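Local coordinates for protein cytochrome P450 (Novosphingobium aromaticivorans, PDB 3OFT) that is a haem-containing cytochrome P450 of the CYP101 family, with the helix-rich fold and smaller beta sheets of that superfamily, at residues Q24-G36 with V309-E322. Sequence-based numbering, arbitrary orientation.
Sequences QDYFAAWKTLLDG and VLHNLDPASFEAPE
Lys31 reaches from helix 26-31 across to the turn that follows helix 309-312. Its CB does not itself point at residues 309-322. CG lies anti to the carbonyl carbon (chi1 -78°) and passes CD1 of Leu310. CD and CE then run beside Leu313 O and Glu322 OE1, and the chain bends at its last two torsions. At the tip, NZ donates to the backbone O of Leu313 at 2.7 Å, in the plane of that carbonyl. The same NZ forms a salt bridge with Glu322 OE1 at 2.8 Å, meeting the carboxylate from above its plane. Glu322 comes from the opposite direction with its chain extended.

Away from this charged end the contact is apolar. Leu310 pushes both methyls against the helix: CD1 lies 3.5 Å from Trp30 O, and CD2 sits at the edge of the Trp30 indole, 3.8 Å from CE3. Leu34 also touches Leu310, its CD1 3.8 Å from Leu310 CG, while its CD2 rests on Asp314 CA and Pro315 CD. Val309 divides its branches: CG1 packs on Trp30 CB at 3.6 Å, and CG2 meets the edge of the Phe27 ring at CD1. A water links Tyr26 OH to Val309 N and accepts from that N-H, at the start of helix 309-312.

Asp314 OD1 closes an Asx turn with Ala316 N, while OD2 accepts from Gly54 N. Trp30 also packs on Tyr305 and Pro307 of strand 303-307, so the N-terminal helix is packed against both that strand and the short helix after it.

One ammonium thus satisfies a main-chain carbonyl and a carboxylate at the partly exposed margin of a mainly buried, apolar contact. The nearby carboxylate probably stabilises the charged form of Lys31.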
# COMPACT_ATOMS: atom_id res chain seq x y z
N GLN A 24 12.73 15.03 0.83
CA GLN A 24 13.89 14.54 1.58
C GLN A 24 13.56 13.33 2.47
O GLN A 24 14.34 12.40 2.52
CB GLN A 24 14.58 15.64 2.42
CG GLN A 24 14.46 17.12 1.91
CD GLN A 24 14.55 17.30 0.40
OE1 GLN A 24 15.28 16.58 -0.30
NE2 GLN A 24 13.80 18.26 -0.12
N ASP A 25 12.42 13.36 3.17
CA ASP A 25 12.07 12.36 4.20
C ASP A 25 10.54 12.41 4.37
O ASP A 25 10.01 13.40 4.89
CB ASP A 25 12.77 12.73 5.52
CG ASP A 25 12.65 11.65 6.62
OD1 ASP A 25 11.77 10.76 6.59
OD2 ASP A 25 13.45 11.74 7.59
N TYR A 26 9.85 11.39 3.87
CA TYR A 26 8.37 11.28 3.95
C TYR A 26 7.91 11.24 5.39
O TYR A 26 6.96 11.92 5.75
CB TYR A 26 7.83 10.07 3.14
CG TYR A 26 6.39 9.68 3.45
CD1 TYR A 26 5.33 10.14 2.66
CD2 TYR A 26 6.10 8.86 4.56
CE1 TYR A 26 4.00 9.83 2.98
CE2 TYR A 26 4.78 8.53 4.89
CZ TYR A 26 3.74 8.99 4.09
OH TYR A 26 2.45 8.68 4.45
N PHE A 27 8.61 10.45 6.22
CA PHE A 27 8.30 10.22 7.62
C PHE A 27 8.46 11.49 8.46
O PHE A 27 7.54 11.88 9.18
CB PHE A 27 9.18 9.05 8.13
CG PHE A 27 9.06 7.83 7.25
CD1 PHE A 27 7.89 7.08 7.28
CD2 PHE A 27 10.04 7.52 6.28
CE1 PHE A 27 7.74 5.96 6.44
CE2 PHE A 27 9.88 6.43 5.40
CZ PHE A 27 8.72 5.65 5.50
N ALA A 28 9.59 12.16 8.32
CA ALA A 28 9.78 13.41 9.05
C ALA A 28 8.70 14.45 8.62
O ALA A 28 8.18 15.19 9.46
CB ALA A 28 11.19 13.95 8.79
N ALA A 29 8.39 14.52 7.32
CA ALA A 29 7.39 15.50 6.81
C ALA A 29 6.01 15.36 7.48
O ALA A 29 5.39 16.36 7.85
CB ALA A 29 7.27 15.43 5.28
N TRP A 30 5.52 14.13 7.62
CA TRP A 30 4.27 13.84 8.31
C TRP A 30 4.36 14.03 9.81
O TRP A 30 3.43 14.56 10.44
CB TRP A 30 3.86 12.40 7.98
CG TRP A 30 3.06 12.38 6.73
CD1 TRP A 30 3.49 12.06 5.45
CD2 TRP A 30 1.70 12.77 6.62
NE1 TRP A 30 2.43 12.21 4.56
CE2 TRP A 30 1.33 12.64 5.26
CE3 TRP A 30 0.75 13.21 7.56
CZ2 TRP A 30 0.01 12.91 4.81
CZ3 TRP A 30 -0.55 13.50 7.10
CH2 TRP A 30 -0.90 13.34 5.75
N LYS A 31 5.48 13.62 10.39
CA LYS A 31 5.66 13.74 11.84
C LYS A 31 5.68 15.18 12.38
O LYS A 31 5.49 15.36 13.59
CB LYS A 31 6.90 12.96 12.32
CG LYS A 31 6.61 11.45 12.40
CD LYS A 31 7.80 10.64 12.92
CE LYS A 31 8.01 10.85 14.42
NZ LYS A 31 8.54 9.61 15.10
N THR A 32 5.88 16.17 11.52
CA THR A 32 5.74 17.58 11.93
C THR A 32 4.37 17.82 12.58
O THR A 32 4.25 18.67 13.48
CB THR A 32 5.87 18.55 10.76
OG1 THR A 32 4.84 18.29 9.80
CG2 THR A 32 7.22 18.42 10.11
N LEU A 33 3.36 17.05 12.16
CA LEU A 33 2.01 17.23 12.69
C LEU A 33 1.85 16.77 14.14
O LEU A 33 0.88 17.14 14.79
CB LEU A 33 0.95 16.53 11.81
CG LEU A 33 0.66 17.12 10.42
CD1 LEU A 33 -0.44 16.27 9.74
CD2 LEU A 33 0.19 18.57 10.54
N LEU A 34 2.75 15.92 14.63
CA LEU A 34 2.68 15.50 16.02
C LEU A 34 2.93 16.66 17.02
O LEU A 34 2.59 16.55 18.23
CB LEU A 34 3.73 14.41 16.26
CG LEU A 34 3.32 12.94 16.12
CD1 LEU A 34 1.97 12.60 15.59
CD2 LEU A 34 4.48 11.96 15.65
N ASP A 35 3.50 17.74 16.51
CA ASP A 35 3.72 18.96 17.32
C ASP A 35 2.49 19.86 17.48
O ASP A 35 2.55 20.89 18.18
CB ASP A 35 4.88 19.80 16.75
CG ASP A 35 6.18 19.02 16.69
OD1 ASP A 35 7.08 19.45 15.92
OD2 ASP A 35 6.31 17.98 17.37
N GLY A 36 1.38 19.50 16.84
CA GLY A 36 0.16 20.29 16.93
C GLY A 36 -1.01 19.52 17.48
O GLY A 36 -0.83 18.45 18.03
N VAL A 309 1.25 6.46 9.15
CA VAL A 309 2.54 6.83 9.75
C VAL A 309 2.35 7.51 11.13
O VAL A 309 3.16 7.30 12.02
CB VAL A 309 3.42 7.72 8.80
CG1 VAL A 309 2.75 9.08 8.57
CG2 VAL A 309 4.89 7.89 9.34
N LEU A 310 1.25 8.24 11.33
CA LEU A 310 1.05 8.98 12.56
C LEU A 310 0.42 8.11 13.66
O LEU A 310 0.27 8.55 14.79
CB LEU A 310 0.20 10.23 12.25
CG LEU A 310 0.96 11.54 12.05
CD1 LEU A 310 2.55 11.51 11.90
CD2 LEU A 310 0.26 12.66 11.32
N HIS A 311 0.05 6.87 13.35
CA HIS A 311 -0.11 5.87 14.44
C HIS A 311 1.21 5.15 14.71
O HIS A 311 1.75 5.23 15.85
CB HIS A 311 -1.22 4.85 14.10
CG HIS A 311 -1.44 3.82 15.17
ND1 HIS A 311 -1.63 4.13 16.50
CD2 HIS A 311 -1.52 2.47 15.08
CE1 HIS A 311 -1.79 3.01 17.19
NE2 HIS A 311 -1.76 2.00 16.35
N ASN A 312 1.73 4.44 13.71
CA ASN A 312 2.96 3.64 13.90
C ASN A 312 4.14 4.38 14.47
O ASN A 312 4.86 3.83 15.30
CB ASN A 312 3.43 2.99 12.62
CG ASN A 312 2.47 1.94 12.11
OD1 ASN A 312 1.25 2.00 12.37
ND2 ASN A 312 3.00 0.97 11.38
N LEU A 313 4.37 5.61 14.03
CA LEU A 313 5.57 6.30 14.44
C LEU A 313 5.36 7.39 15.50
O LEU A 313 6.24 8.25 15.69
CB LEU A 313 6.30 6.87 13.20
CG LEU A 313 6.73 5.82 12.15
CD1 LEU A 313 7.60 6.50 11.12
CD2 LEU A 313 7.52 4.60 12.79
N ASP A 314 4.19 7.40 16.14
CA ASP A 314 3.84 8.40 17.15
C ASP A 314 4.39 7.80 18.46
O ASP A 314 3.91 6.73 18.88
CB ASP A 314 2.32 8.56 17.26
CG ASP A 314 1.88 9.57 18.37
OD1 ASP A 314 2.75 9.99 19.17
OD2 ASP A 314 0.68 9.97 18.40
N PRO A 315 5.41 8.45 19.05
CA PRO A 315 6.00 7.96 20.32
C PRO A 315 4.97 7.87 21.46
O PRO A 315 5.19 7.12 22.42
CB PRO A 315 7.11 8.97 20.64
CG PRO A 315 6.99 10.09 19.70
CD PRO A 315 5.96 9.76 18.62
N ALA A 316 3.85 8.56 21.32
CA ALA A 316 2.79 8.41 22.30
C ALA A 316 1.99 7.08 22.14
O ALA A 316 1.35 6.63 23.08
CB ALA A 316 1.89 9.65 22.33
N SER A 317 2.07 6.45 20.96
CA SER A 317 1.41 5.16 20.72
C SER A 317 2.33 3.94 20.82
O SER A 317 1.89 2.83 21.13
CB SER A 317 0.71 5.14 19.33
OG SER A 317 -0.30 6.13 19.26
N PHE A 318 3.60 4.14 20.50
CA PHE A 318 4.58 3.05 20.54
C PHE A 318 5.89 3.56 21.08
O PHE A 318 6.34 4.65 20.74
CB PHE A 318 4.79 2.46 19.14
CG PHE A 318 3.55 1.82 18.55
CD1 PHE A 318 3.27 0.48 18.80
CD2 PHE A 318 2.65 2.58 17.77
CE1 PHE A 318 2.11 -0.11 18.27
CE2 PHE A 318 1.50 2.00 17.25
CZ PHE A 318 1.22 0.66 17.50
N GLU A 319 6.55 2.75 21.88
CA GLU A 319 7.81 3.16 22.50
C GLU A 319 8.95 3.16 21.48
O GLU A 319 9.12 2.17 20.77
CB GLU A 319 8.13 2.17 23.61
CG GLU A 319 9.03 2.69 24.68
CD GLU A 319 8.28 3.54 25.74
OE1 GLU A 319 7.22 4.13 25.42
OE2 GLU A 319 8.77 3.60 26.89
N ALA A 320 9.73 4.25 21.43
CA ALA A 320 10.92 4.32 20.57
C ALA A 320 10.59 3.83 19.16
O ALA A 320 11.29 2.97 18.60
CB ALA A 320 12.10 3.51 21.18
N PRO A 321 9.53 4.40 18.57
CA PRO A 321 8.92 3.86 17.33
C PRO A 321 9.87 3.85 16.13
O PRO A 321 9.68 3.05 15.22
CB PRO A 321 7.73 4.83 17.09
CG PRO A 321 8.15 6.09 17.78
CD PRO A 321 8.90 5.65 19.01
N GLU A 322 10.90 4.70 16.11
CA GLU A 322 11.81 4.74 14.99
C GLU A 322 12.96 3.69 15.06
O GLU A 322 13.71 3.50 14.09
CB GLU A 322 12.32 6.16 14.72
CG GLU A 322 11.26 7.01 14.02
CD GLU A 322 11.68 8.42 13.76
OE1 GLU A 322 10.79 9.24 13.50
OE2 GLU A 322 12.90 8.70 13.80
O HOH W 1 0.86 7.36 6.27